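Local coordinates for hypothetical protein Atu0492 (Agrobacterium tumefaciens, PDB 2GMY) that is of unknown function but, as a helical member of the AhpD-like carboxymuconolactone decarboxylase family, may take part in antioxidant defence, at residues 13-16 with 17-21; 65-68 with 69-73. All blocks are in the same frame, centred on the assembly; numbering follows the deposited sequence.

Contact 1. Residues 13-16 with 17-21; sequences EAFK and AVMAL
Ala20 N donates to Lys16 O at 2.8 Å, the shortest of four successive i to i+4 bonds that run through this part of helix 12-26. The next, from Met19 N to Phe15 O at 2.9 Å, lies in the plane of the Phe15 carbonyl and is straighter, with 160° at the hydrogen. Val18 N to Ala14 O and Ala17 N to Glu13 O, both 3.1 Å, complete the set.

The side-chain contact rides on the Phe15-Met19 turn. Phe15 holds CG anti to its backbone N (chi1 177°), which sends the ring along the same flank as the Met19 side chain, and the two lie side by side. Met19 CG then sits over one face of the ring, displaced toward its rim, 3.7 Å from Phe15 CZ; this is a CH-pi contact. A bend at chi2 (-58°) brings the methionine sulfur in obliquely, with Met19 SD 4.0 Å from Phe15 CZ, a Met-aromatic contact. Met19 CG also packs 3.4 Å from Phe15 O, so the methylene spans the carbonyl and the ring of the same residue. On another flank, Ala17 CB rests 3.5 Å from Ala14 O.

Trp133 of helix 117-139 touches Phe15, Val18 and Met19, and Val125 of a second subunit meets Val18. With four successive backbone bonds made inside the helix, the segment turns its side chains to two different neighbours: the Phe15-Met19 pair, joined by dispersion and weak CH-pi and sulfur-aromatic attraction, packs on Trp133 of its own chain, while Glu13, Ala14 and Ala17 pack on Tyr24 of the second subunit.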
ATOM      1  N   GLU A  13      22.681  -6.746 -28.654  1.00 23.73           N
ATOM      2  CA  GLU A  13      22.159  -8.106 -28.552  1.00 24.15           C
ATOM      3  C   GLU A  13      20.907  -8.191 -27.677  1.00 22.92           C
ATOM      4  O   GLU A  13      19.916  -8.826 -28.051  1.00 22.76           O
ATOM      5  CB  GLU A  13      23.223  -9.044 -27.974  1.00 24.98           C
ATOM      6  CG  GLU A  13      24.505  -9.119 -28.777  1.00 29.46           C
ATOM      7  CD  GLU A  13      24.490 -10.235 -29.780  1.00 34.34           C
ATOM      8  OE1 GLU A  13      23.531 -10.291 -30.588  1.00 37.49           O
ATOM      9  OE2 GLU A  13      25.443 -11.052 -29.761  1.00 37.22           O
ATOM     10  N   ALA A  14      20.974  -7.552 -26.511  1.00 22.11           N
ATOM     11  CA  ALA A  14      19.863  -7.547 -25.558  1.00 21.34           C
ATOM     12  C   ALA A  14      18.671  -6.836 -26.165  1.00 20.88           C
ATOM     13  O   ALA A  14      17.538  -7.326 -26.091  1.00 20.62           O
ATOM     14  CB  ALA A  14      20.279  -6.871 -24.242  1.00 21.31           C
ATOM     15  N   PHE A  15      18.940  -5.694 -26.793  1.00 20.23           N
ATOM     16  CA  PHE A  15      17.911  -4.929 -27.476  1.00 20.48           C
ATOM     17  C   PHE A  15      17.193  -5.763 -28.549  1.00 19.89           C
ATOM     18  O   PHE A  15      15.955  -5.781 -28.607  1.00 19.81           O
ATOM     19  CB  PHE A  15      18.510  -3.647 -28.060  1.00 21.17           C
ATOM     20  CG  PHE A  15      17.532  -2.829 -28.856  1.00 22.37           C
ATOM     21  CD1 PHE A  15      16.544  -2.086 -28.218  1.00 24.44           C
ATOM     22  CD2 PHE A  15      17.600  -2.803 -30.241  1.00 24.73           C
ATOM     23  CE1 PHE A  15      15.632  -1.329 -28.957  1.00 24.94           C
ATOM     24  CE2 PHE A  15      16.698  -2.049 -30.988  1.00 25.21           C
ATOM     25  CZ  PHE A  15      15.717  -1.312 -30.346  1.00 23.35           C
ATOM     26  N   LYS A  16      17.974  -6.462 -29.379  1.00 19.52           N
ATOM     27  CA  LYS A  16      17.432  -7.324 -30.431  1.00 18.94           C
ATOM     28  C   LYS A  16      16.546  -8.424 -29.858  1.00 18.56           C
ATOM     29  O   LYS A  16      15.514  -8.760 -30.439  1.00 17.89           O
ATOM     30  CB  LYS A  16      18.561  -7.940 -31.264  1.00 19.79           C
ATOM     31  CG  LYS A  16      19.232  -6.971 -32.217  1.00 22.35           C
ATOM     32  CD  LYS A  16      20.317  -7.688 -33.005  1.00 26.84           C
ATOM     33  CE  LYS A  16      21.238  -6.707 -33.731  1.00 29.96           C
ATOM     34  NZ  LYS A  16      22.157  -7.426 -34.654  1.00 31.10           N
ATOM     35  N   ALA A  17      16.932  -8.962 -28.700  1.00 17.29           N
ATOM     36  CA  ALA A  17      16.165 -10.036 -28.069  1.00 16.80           C
ATOM     37  C   ALA A  17      14.794  -9.532 -27.641  1.00 16.72           C
ATOM     38  O   ALA A  17      13.803 -10.201 -27.858  1.00 16.13           O
ATOM     39  CB  ALA A  17      16.906 -10.625 -26.891  1.00 17.14           C
ATOM     40  N   VAL A  18      14.740  -8.336 -27.049  1.00 16.37           N
ATOM     41  CA  VAL A  18      13.446  -7.763 -26.678  1.00 16.57           C
ATOM     42  C   VAL A  18      12.641  -7.422 -27.926  1.00 16.22           C
ATOM     43  O   VAL A  18      11.433  -7.651 -27.956  1.00 16.04           O
ATOM     44  CB  VAL A  18      13.578  -6.545 -25.729  1.00 16.77           C
ATOM     45  CG1 VAL A  18      12.205  -6.019 -25.349  1.00 18.59           C
ATOM     46  CG2 VAL A  18      14.330  -6.921 -24.468  1.00 17.70           C
ATOM     47  N   MET A  19      13.317  -6.922 -28.964  1.00 16.33           N
ATOM     48  CA  MET A  19      12.649  -6.628 -30.242  1.00 16.85           C
ATOM     49  C   MET A  19      12.052  -7.870 -30.912  1.00 16.28           C
ATOM     50  O   MET A  19      11.003  -7.774 -31.570  1.00 16.85           O
ATOM     51  CB  MET A  19      13.583  -5.886 -31.208  1.00 17.62           C
ATOM     52  CG  MET A  19      13.789  -4.415 -30.873  1.00 18.65           C
ATOM     53  SD  MET A  19      12.302  -3.328 -30.786  1.00 23.09           S
ATOM     54  CE  MET A  19      11.254  -3.879 -32.119  1.00 26.12           C
ATOM     55  N   ALA A  20      12.695  -9.026 -30.728  1.00 16.37           N
ATOM     56  CA  ALA A  20      12.157 -10.285 -31.258  1.00 15.64           C
ATOM     57  C   ALA A  20      10.850 -10.658 -30.556  1.00 15.93           C
ATOM     58  O   ALA A  20       9.889 -11.111 -31.195  1.00 15.97           O
ATOM     59  CB  ALA A  20      13.181 -11.406 -31.161  1.00 16.10           C
ATOM     60  N   LEU A  21      10.803 -10.454 -29.241  1.00 15.55           N
ATOM     61  CA  LEU A  21       9.568 -10.737 -28.504  1.00 16.13           C
ATOM     62  C   LEU A  21       8.456  -9.789 -28.944  1.00 15.80           C
ATOM     63  O   LEU A  21       7.306 -10.212 -29.143  1.00 15.36           O
ATOM     64  CB  LEU A  21       9.788 -10.650 -26.992  1.00 16.10           C
ATOM     65  CG  LEU A  21       8.549 -10.915 -26.123  1.00 16.25           C
ATOM     66  CD1 LEU A  21       7.890 -12.257 -26.432  1.00 15.81           C
ATOM     67  CD2 LEU A  21       8.927 -10.821 -24.643  1.00 17.26           C
TER

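Contact 2. Residues 65-68 with 69-73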
ATOM      1  N   SER A  65     -10.719   6.362 -30.576  1.00 16.33           N
ATOM      2  CA  SER A  65     -11.154   7.722 -30.231  1.00 16.68           C
ATOM      3  C   SER A  65     -10.277   8.378 -29.159  1.00 16.64           C
ATOM      4  O   SER A  65      -9.609   7.696 -28.374  1.00 15.95           O
ATOM      5  CB  SER A  65     -12.611   7.713 -29.779  1.00 17.13           C
ATOM      6  OG  SER A  65     -12.736   7.159 -28.479  1.00 17.43           O
ATOM      7  N   GLU A  66     -10.301   9.704 -29.096  1.00 16.56           N
ATOM      8  CA  GLU A  66      -9.556  10.392 -28.030  1.00 16.78           C
ATOM      9  C   GLU A  66     -10.106  10.021 -26.647  1.00 16.73           C
ATOM     10  O   GLU A  66      -9.356   9.989 -25.671  1.00 16.28           O
ATOM     11  CB  GLU A  66      -9.506  11.911 -28.234  1.00 17.30           C
ATOM     12  CG  GLU A  66      -8.826  12.342 -29.547  1.00 19.16           C
ATOM     13  CD  GLU A  66      -7.394  11.828 -29.684  1.00 22.13           C
ATOM     14  OE1 GLU A  66      -6.639  11.863 -28.689  1.00 22.91           O
ATOM     15  OE2 GLU A  66      -7.012  11.402 -30.794  1.00 23.86           O
ATOM     16  N   GLN A  67     -11.402   9.727 -26.570  1.00 16.44           N
ATOM     17  CA  GLN A  67     -12.016   9.319 -25.314  1.00 17.02           C
ATOM     18  C   GLN A  67     -11.471   7.955 -24.886  1.00 16.36           C
ATOM     19  O   GLN A  67     -11.081   7.760 -23.738  1.00 16.15           O
ATOM     20  CB  GLN A  67     -13.519   9.241 -25.497  1.00 17.74           C
ATOM     21  CG  GLN A  67     -14.301   9.536 -24.268  1.00 21.03           C
ATOM     22  CD  GLN A  67     -15.777   9.718 -24.556  1.00 24.00           C
ATOM     23  OE1 GLN A  67     -16.355   9.025 -25.407  1.00 26.14           O
ATOM     24  NE2 GLN A  67     -16.397  10.641 -23.844  1.00 22.52           N
ATOM     25  N   TRP A  68     -11.443   7.016 -25.822  1.00 15.34           N
ATOM     26  CA  TRP A  68     -10.898   5.680 -25.563  1.00 15.05           C
ATOM     27  C   TRP A  68      -9.468   5.780 -25.036  1.00 14.57           C
ATOM     28  O   TRP A  68      -9.074   5.061 -24.109  1.00 14.27           O
ATOM     29  CB  TRP A  68     -10.917   4.887 -26.863  1.00 15.73           C
ATOM     30  CG  TRP A  68     -10.592   3.420 -26.788  1.00 14.93           C
ATOM     31  CD1 TRP A  68     -11.484   2.391 -26.723  1.00 15.56           C
ATOM     32  CD2 TRP A  68      -9.291   2.820 -26.855  1.00 14.16           C
ATOM     33  NE1 TRP A  68     -10.820   1.185 -26.729  1.00 14.88           N
ATOM     34  CE2 TRP A  68      -9.475   1.420 -26.812  1.00 15.47           C
ATOM     35  CE3 TRP A  68      -7.985   3.331 -26.947  1.00 14.42           C
ATOM     36  CZ2 TRP A  68      -8.410   0.520 -26.861  1.00 16.86           C
ATOM     37  CZ3 TRP A  68      -6.913   2.430 -26.991  1.00 15.34           C
ATOM     38  CH2 TRP A  68      -7.136   1.039 -26.945  1.00 15.64           C
ATOM     39  N   ILE A  69      -8.688   6.664 -25.651  1.00 13.54           N
ATOM     40  CA  ILE A  69      -7.282   6.897 -25.273  1.00 13.76           C
ATOM     41  C   ILE A  69      -7.162   7.590 -23.905  1.00 14.13           C
ATOM     42  O   ILE A  69      -6.460   7.104 -23.004  1.00 13.80           O
ATOM     43  CB  ILE A  69      -6.581   7.738 -26.362  1.00 13.81           C
ATOM     44  CG1 ILE A  69      -6.472   6.933 -27.665  1.00 14.57           C
ATOM     45  CG2 ILE A  69      -5.211   8.230 -25.893  1.00 14.87           C
ATOM     46  CD1 ILE A  69      -5.973   7.792 -28.857  1.00 13.97           C
ATOM     47  N   ASN A  70      -7.859   8.709 -23.738  1.00 14.12           N
ATOM     48  CA  ASN A  70      -7.732   9.501 -22.510  1.00 15.50           C
ATOM     49  C   ASN A  70      -8.332   8.903 -21.256  1.00 15.09           C
ATOM     50  O   ASN A  70      -7.880   9.210 -20.149  1.00 15.61           O
ATOM     51  CB  ASN A  70      -8.290  10.891 -22.718  1.00 16.20           C
ATOM     52  CG  ASN A  70      -7.344  11.750 -23.498  1.00 18.14           C
ATOM     53  OD1 ASN A  70      -7.590  12.059 -24.664  1.00 22.59           O
ATOM     54  ND2 ASN A  70      -6.228  12.110 -22.875  1.00 19.27           N
ATOM     55  N   LEU A  71      -9.337   8.054 -21.400  1.00 14.13           N
ATOM     56  CA  LEU A  71      -9.990   7.503 -20.228  1.00 13.83           C
ATOM     57  C   LEU A  71      -9.343   6.217 -19.730  1.00 13.29           C
ATOM     58  O   LEU A  71      -9.776   5.637 -18.754  1.00 13.46           O
ATOM     59  CB  LEU A  71     -11.478   7.309 -20.474  1.00 14.40           C
ATOM     60  CG  LEU A  71     -12.313   8.593 -20.422  1.00 16.81           C
ATOM     61  CD1 LEU A  71     -13.608   8.323 -21.048  1.00 22.14           C
ATOM     62  CD2 LEU A  71     -12.521   9.033 -19.002  1.00 19.49           C
ATOM     63  N   MET A  72      -8.281   5.799 -20.395  1.00 13.28           N
ATOM     64  CA  MET A  72      -7.684   4.532 -20.045  1.00 13.06           C
ATOM     65  C   MET A  72      -7.067   4.547 -18.665  1.00 13.11           C
ATOM     66  O   MET A  72      -6.904   3.528 -18.050  1.00 13.11           O
ATOM     67  CB  MET A  72      -6.639   4.092 -21.031  1.00 13.77           C
ATOM     68  CG  MET A  72      -6.247   2.721 -20.696  1.00 13.34           C
ATOM     69  SD  MET A  72      -7.311   1.646 -21.614  1.00 18.37           S
ATOM     70  CE  MET A  72      -6.060   1.471 -22.806  1.00  2.00           C
ATOM     71  N   SER A  73      -6.681   5.727 -18.218  1.00 12.84           N
ATOM     72  CA  SER A  73      -6.061   5.863 -16.923  1.00 12.64           C
ATOM     73  C   SER A  73      -7.081   5.627 -15.816  1.00 12.80           C
ATOM     74  O   SER A  73      -6.712   5.389 -14.700  1.00 13.26           O
ATOM     75  CB  SER A  73      -5.437   7.248 -16.775  1.00 13.00           C
ATOM     76  OG  SER A  73      -6.410   8.241 -16.812  1.00 13.42           O
TER
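Asn70 N bonds to Glu66 O at 2.8 Å and Leu71 N to Gln67 O at 2.9 Å, the two shorter i to i+4 bonds of residues 65-73; Ile69 N to Ser65 O is longer. Ser65 is the N-cap: its OG takes the N-H of Trp68 at 3.0 Å and a nearly straight 165°, so its side chain and its carbonyl both receive amides of the first turn.

The polar ends have partners beyond the two segments. The Glu66 carboxylate forms a salt bridge with Arg60 of the same chain through OE2, Gln67 NE2 donates to Asp53 OD1 and Pro145 O of a third subunit, and Trp68 NE1 donates to Glu85.

Gln67 and Leu71 run side by side, with Gln67 CG 3.5 Å from Leu71 CD1. In Trp68, chi1 -171° turns the indole away from the residue's own N-H and alongside its carbonyl carbon; the side chain crosses Ile69 at about a right angle, and Ile69 CG1 meets the indole at its edge, 4.0 Å from Trp68 CE3. The same CG1 lies 3.3 Å from Ser65 O. A bent Met72 chain brings CE to 4.3 Å from Trp68 CH2, while its sulfur stands farther off above the six-membered ring, a distant Met-aromatic contact. Tyr81 meets the indole edge-to-face.

The chemistry divides residues 65-73 by partner: Trp68 packs on helices 32-45 and 49-61, Ile69 on 49-61 and Met72 on 32-45, with the indole N-H paired to a carboxylate, whereas Gln67 carries hydrogen bonds across the subunit boundary.

Overall arrangement
Both are local contacts with i to i+4 backbone bonds in the all-helical chain, yet they lie on opposite sides of its centre, with their own centres 30 Å apart and nearest atoms about 18 Å apart. Contact 1 sits within the long helix 12-26 and is the more exposed; contact 2 spans the short helix 66-70 together with its N-cap and the residues that follow, and more of its residues are buried. Each pairs a methionine with an aromatic ring, close in 13-21 and distant in 65-73. Each also borders another subunit, but contact 1 meets it by packing alone among the contacts given, whereas contact 2 adds side-chain hydrogen bonds there.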